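Long-range contact in TRAP dicarboxylate transporter-DctP subunit (PDB 4PFI), which probably binds a small organic acid in the periplasm and delivers it to the membrane components of a TRAP transporter: residues F154-L168 and Q234-S248. Residues are numbered along the deposited sequence; the frame is centred on the assembly and turned at random.
Sequences FVPEGWMTWTANNPL and QNVLTMARASRFIAS. With NA (sodium ion), chain B.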
# COMPACT_ATOMS: atom_id res chain seq x y z
N PHE A 154 9.74 -3.69 0.51
CA PHE A 154 8.33 -3.47 0.26
C PHE A 154 7.49 -4.58 0.91
O PHE A 154 7.91 -5.73 0.97
CB PHE A 154 8.08 -3.42 -1.25
CG PHE A 154 8.79 -2.26 -1.93
CD1 PHE A 154 8.49 -0.95 -1.58
CD2 PHE A 154 9.78 -2.48 -2.89
CE1 PHE A 154 9.15 0.11 -2.18
CE2 PHE A 154 10.44 -1.40 -3.50
CZ PHE A 154 10.13 -0.12 -3.15
N VAL A 155 6.31 -4.22 1.41
CA VAL A 155 5.38 -5.17 2.01
C VAL A 155 3.95 -5.05 1.44
O VAL A 155 3.38 -3.97 1.40
CB VAL A 155 5.31 -4.96 3.52
CG1 VAL A 155 4.39 -5.99 4.14
CG2 VAL A 155 6.73 -5.04 4.12
N PRO A 156 3.36 -6.18 1.01
CA PRO A 156 1.98 -6.23 0.48
C PRO A 156 0.92 -6.10 1.59
O PRO A 156 1.10 -6.72 2.64
CB PRO A 156 1.91 -7.63 -0.16
CG PRO A 156 2.85 -8.48 0.71
CD PRO A 156 3.97 -7.52 1.12
N GLU A 157 -0.13 -5.30 1.39
CA GLU A 157 -1.23 -5.23 2.38
C GLU A 157 -2.52 -5.77 1.79
O GLU A 157 -3.53 -5.94 2.49
CB GLU A 157 -1.42 -3.82 2.93
CG GLU A 157 -0.12 -3.16 3.27
CD GLU A 157 -0.27 -1.81 3.96
OE1 GLU A 157 -0.04 -0.77 3.29
OE2 GLU A 157 -0.59 -1.77 5.17
N GLY A 158 -2.50 -6.09 0.50
CA GLY A 158 -3.61 -6.77 -0.11
C GLY A 158 -4.07 -6.12 -1.40
O GLY A 158 -3.67 -5.00 -1.72
N TRP A 159 -4.88 -6.85 -2.16
CA TRP A 159 -5.50 -6.30 -3.34
C TRP A 159 -6.35 -5.08 -2.98
O TRP A 159 -7.18 -5.15 -2.07
CB TRP A 159 -6.40 -7.36 -3.94
CG TRP A 159 -5.70 -8.37 -4.79
CD1 TRP A 159 -5.59 -9.70 -4.56
CD2 TRP A 159 -4.99 -8.11 -6.01
NE1 TRP A 159 -4.85 -10.30 -5.56
CE2 TRP A 159 -4.48 -9.34 -6.46
CE3 TRP A 159 -4.75 -6.96 -6.76
CZ2 TRP A 159 -3.73 -9.46 -7.64
CZ3 TRP A 159 -4.00 -7.07 -7.92
CH2 TRP A 159 -3.51 -8.32 -8.35
N MSE A 160 -6.20 -3.97 -3.71
CA MSE A 160 -7.15 -2.85 -3.57
C MSE A 160 -8.55 -3.35 -3.99
O MSE A 160 -8.67 -4.08 -4.97
CB MSE A 160 -6.75 -1.63 -4.40
CG MSE A 160 -5.41 -1.03 -3.99
SE MSE A 160 -5.48 -0.18 -2.23
CE MSE A 160 -6.35 1.52 -2.72
N THR A 161 -9.58 -2.96 -3.26
CA THR A 161 -10.94 -3.40 -3.55
C THR A 161 -11.82 -2.17 -3.71
O THR A 161 -11.60 -1.16 -3.05
CB THR A 161 -11.45 -4.29 -2.41
OG1 THR A 161 -10.74 -5.55 -2.43
CG2 THR A 161 -12.94 -4.55 -2.56
N TRP A 162 -12.79 -2.21 -4.62
CA TRP A 162 -13.61 -1.03 -4.90
C TRP A 162 -14.98 -1.19 -4.22
O TRP A 162 -15.52 -2.29 -4.19
CB TRP A 162 -13.84 -0.89 -6.40
CG TRP A 162 -12.62 -0.75 -7.24
CD1 TRP A 162 -11.38 -0.44 -6.82
CD2 TRP A 162 -12.55 -0.88 -8.66
NE1 TRP A 162 -10.51 -0.36 -7.90
CE2 TRP A 162 -11.21 -0.63 -9.04
CE3 TRP A 162 -13.47 -1.20 -9.65
CZ2 TRP A 162 -10.79 -0.69 -10.35
CZ3 TRP A 162 -13.04 -1.25 -10.96
CH2 TRP A 162 -11.72 -0.99 -11.30
N THR A 163 -15.53 -0.11 -3.67
CA THR A 163 -16.91 -0.10 -3.22
C THR A 163 -17.65 1.06 -3.87
O THR A 163 -17.06 2.08 -4.25
CB THR A 163 -17.06 0.04 -1.67
OG1 THR A 163 -16.60 1.32 -1.24
CG2 THR A 163 -16.27 -0.98 -0.95
N ALA A 164 -18.96 0.87 -3.99
CA ALA A 164 -19.86 1.87 -4.48
C ALA A 164 -21.29 1.38 -4.21
O ALA A 164 -21.50 0.34 -3.57
CB ALA A 164 -19.65 2.09 -5.96
N ASN A 165 -22.26 2.15 -4.69
CA ASN A 165 -23.64 1.73 -4.62
C ASN A 165 -24.17 1.16 -5.93
O ASN A 165 -25.37 1.12 -6.16
CB ASN A 165 -24.51 2.86 -4.08
CG ASN A 165 -24.40 2.96 -2.59
OD1 ASN A 165 -24.30 1.94 -1.90
ND2 ASN A 165 -24.39 4.18 -2.07
N ASN A 166 -23.24 0.70 -6.77
CA ASN A 166 -23.56 -0.07 -7.96
C ASN A 166 -22.32 -0.86 -8.36
O ASN A 166 -21.24 -0.58 -7.87
CB ASN A 166 -24.00 0.85 -9.12
CG ASN A 166 -23.10 2.05 -9.29
OD1 ASN A 166 -23.32 3.12 -8.69
ND2 ASN A 166 -22.06 1.89 -10.09
N PRO A 167 -22.48 -1.86 -9.23
CA PRO A 167 -21.28 -2.61 -9.65
C PRO A 167 -20.40 -1.77 -10.56
O PRO A 167 -20.90 -0.88 -11.22
CB PRO A 167 -21.85 -3.82 -10.41
CG PRO A 167 -23.35 -3.83 -10.13
CD PRO A 167 -23.70 -2.38 -9.86
N LEU A 168 -19.10 -2.03 -10.56
CA LEU A 168 -18.16 -1.28 -11.38
C LEU A 168 -17.52 -2.24 -12.39
O LEU A 168 -16.36 -2.63 -12.24
CB LEU A 168 -17.12 -0.61 -10.50
CG LEU A 168 -17.68 0.42 -9.52
CD1 LEU A 168 -16.70 0.73 -8.40
CD2 LEU A 168 -18.07 1.72 -10.24
N GLN A 234 -22.29 1.09 1.83
CA GLN A 234 -22.07 0.73 0.44
C GLN A 234 -22.88 -0.55 0.13
O GLN A 234 -23.31 -1.26 1.04
CB GLN A 234 -20.57 0.55 0.14
CG GLN A 234 -19.64 1.75 0.37
CD GLN A 234 -19.66 2.75 -0.79
OE1 GLN A 234 -18.68 2.87 -1.56
NE2 GLN A 234 -20.76 3.48 -0.93
N ASN A 235 -23.11 -0.83 -1.14
CA ASN A 235 -23.92 -1.98 -1.57
C ASN A 235 -23.13 -2.98 -2.40
O ASN A 235 -23.49 -4.16 -2.46
CB ASN A 235 -25.13 -1.50 -2.38
CG ASN A 235 -26.27 -0.94 -1.48
OD1 ASN A 235 -26.37 -1.24 -0.29
ND2 ASN A 235 -27.14 -0.16 -2.08
N VAL A 236 -22.05 -2.54 -3.03
CA VAL A 236 -21.34 -3.43 -3.91
C VAL A 236 -19.83 -3.34 -3.71
O VAL A 236 -19.24 -2.28 -3.83
CB VAL A 236 -21.69 -3.17 -5.40
CG1 VAL A 236 -20.95 -4.15 -6.28
CG2 VAL A 236 -23.19 -3.22 -5.65
N LEU A 237 -19.23 -4.48 -3.41
CA LEU A 237 -17.78 -4.61 -3.36
C LEU A 237 -17.27 -5.19 -4.69
O LEU A 237 -17.57 -6.35 -5.00
CB LEU A 237 -17.43 -5.57 -2.22
CG LEU A 237 -16.04 -5.40 -1.64
CD1 LEU A 237 -16.22 -4.71 -0.33
CD2 LEU A 237 -15.37 -6.74 -1.45
N THR A 238 -16.57 -4.40 -5.51
CA THR A 238 -16.08 -4.93 -6.80
C THR A 238 -14.57 -5.25 -6.72
O THR A 238 -13.77 -4.40 -6.37
CB THR A 238 -16.31 -3.93 -8.00
OG1 THR A 238 -17.71 -3.69 -8.19
CG2 THR A 238 -15.77 -4.49 -9.29
N MSE A 239 -14.20 -6.47 -7.06
CA MSE A 239 -12.82 -6.89 -6.98
C MSE A 239 -12.28 -6.97 -8.41
O MSE A 239 -12.57 -7.91 -9.16
CB MSE A 239 -12.75 -8.21 -6.21
CG MSE A 239 -13.71 -8.18 -4.94
SE MSE A 239 -13.35 -9.63 -3.72
CE MSE A 239 -12.56 -8.65 -2.23
N ALA A 240 -11.55 -5.93 -8.80
CA ALA A 240 -10.99 -5.86 -10.15
C ALA A 240 -9.58 -6.41 -10.20
O ALA A 240 -9.09 -6.65 -11.28
CB ALA A 240 -10.98 -4.45 -10.65
N ARG A 241 -8.96 -6.62 -9.03
CA ARG A 241 -7.55 -6.98 -8.94
C ARG A 241 -6.73 -6.09 -9.92
O ARG A 241 -6.12 -6.58 -10.86
CB ARG A 241 -7.40 -8.48 -9.21
CG ARG A 241 -7.89 -9.38 -8.07
CD ARG A 241 -7.67 -10.90 -8.37
NE ARG A 241 -8.38 -11.28 -9.59
CZ ARG A 241 -7.84 -11.82 -10.69
NH1 ARG A 241 -6.53 -12.10 -10.76
NH2 ARG A 241 -8.62 -12.08 -11.72
N ALA A 242 -6.79 -4.78 -9.71
CA ALA A 242 -6.13 -3.82 -10.60
C ALA A 242 -4.79 -3.42 -10.01
O ALA A 242 -3.81 -3.30 -10.73
CB ALA A 242 -7.02 -2.60 -10.84
N SER A 243 -4.73 -3.23 -8.69
CA SER A 243 -3.47 -2.93 -8.02
C SER A 243 -3.53 -3.38 -6.57
O SER A 243 -4.61 -3.57 -6.00
CB SER A 243 -3.18 -1.42 -8.05
OG SER A 243 -4.29 -0.71 -7.53
N ARG A 244 -2.36 -3.53 -5.98
CA ARG A 244 -2.21 -3.90 -4.59
C ARG A 244 -1.79 -2.71 -3.72
O ARG A 244 -1.16 -1.77 -4.19
CB ARG A 244 -1.14 -4.96 -4.49
CG ARG A 244 -1.56 -6.34 -4.96
CD ARG A 244 -0.39 -7.27 -4.78
NE ARG A 244 -0.64 -8.64 -5.23
CZ ARG A 244 -0.38 -9.07 -6.46
NH1 ARG A 244 0.11 -8.25 -7.37
NH2 ARG A 244 -0.63 -10.33 -6.77
N PHE A 245 -2.14 -2.78 -2.45
CA PHE A 245 -1.58 -1.87 -1.46
C PHE A 245 -0.18 -2.35 -1.14
O PHE A 245 -0.02 -3.43 -0.61
CB PHE A 245 -2.34 -1.97 -0.15
CG PHE A 245 -2.70 -0.68 0.49
CD1 PHE A 245 -2.94 0.47 -0.27
CD2 PHE A 245 -2.93 -0.62 1.87
CE1 PHE A 245 -3.36 1.67 0.35
CE2 PHE A 245 -3.36 0.57 2.50
CZ PHE A 245 -3.57 1.72 1.74
N ILE A 246 0.82 -1.53 -1.43
CA ILE A 246 2.20 -1.87 -1.17
C ILE A 246 2.78 -0.81 -0.24
O ILE A 246 2.84 0.36 -0.62
CB ILE A 246 3.01 -1.82 -2.46
CG1 ILE A 246 2.39 -2.74 -3.52
CG2 ILE A 246 4.48 -2.20 -2.18
CD1 ILE A 246 2.40 -4.21 -3.14
N ALA A 247 3.20 -1.20 0.96
CA ALA A 247 3.79 -0.26 1.91
C ALA A 247 5.32 -0.41 1.94
O ALA A 247 5.83 -1.52 1.76
CB ALA A 247 3.22 -0.49 3.29
N SER A 248 6.04 0.70 2.15
CA SER A 248 7.51 0.70 2.27
C SER A 248 7.92 0.55 3.71
O SER A 248 7.29 1.13 4.60
CB SER A 248 8.09 2.05 1.82
OG SER A 248 8.37 2.10 0.45
NA NA B . -25.51 -2.07 1.71
O HOH W 1 -0.01 1.29 0.47
O HOH W 2 -10.84 -3.60 -7.27
O HOH W 3 -9.59 -6.49 -6.20
O HOH W 4 -7.89 -3.29 -7.63
O HOH W 5 -18.72 -1.82 -6.68
O HOH W 6 -24.34 -2.87 3.77
O HOH W 7 -26.04 0.29 2.60
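Trp159 is clasped between two arginines of segment 234-248. On one face, Arg241 CB sits 3.8 Å from the centroid of the six-membered ring in a CH-pi contact. On the opposite face the Arg244 guanidinium lies nearly flat, planes 28° apart, with NH2 3.3 Å from Trp159 CZ2. Arg244 is extended from CG to NE, which lays its guanidinium along the indole. Its NH1 and NH2 also bond to the carbonyls of Pro121 and Glu122, while Arg241 pairs with Glu306.

Ala240 CB lies over a face of Trp162, 3.8 Å from the six-membered ring centroid. The selenomethionine Met160 makes an oblique Met-aromatic contact with Phe245.

Backbone bonds pair the long strand 149-164 antiparallel with two strands. Val155 and Ala247 bond reciprocally, as do Trp162 and Thr238. Between these paired regions, segment 234-248 bows away at 240-242. Three waters there join Met160 O to the N atoms of Ala240, Arg241 and Ala242. At the far end, Asn235 and Val236 both face Ala164 in a classic beta bulge. Their N atoms reach Ala164 O from opposite faces of its plane.

Polar side chains fasten this end. Thr163 OG1 donates to Gln234 OE1 at 2.6 Å, on a lone pair in the carbonyl plane. With chi1 at 66°, OG1 stands between the backbone N and carbonyl carbon, facing that amide. Leu168 N bonds Thr238 OG1 at 3.2 Å. Sodium is held by Gln234 O, Asn235 OD1 at 2.3 Å, two waters and Gly298 O.

Strand 149-164 is thus tied directly at both ends, with water bridging the break and sodium fixing Gln234 and Asn235 beside the bulge. This is consistent with the long strand that runs between the two lobes in TRAP solute-binding proteins.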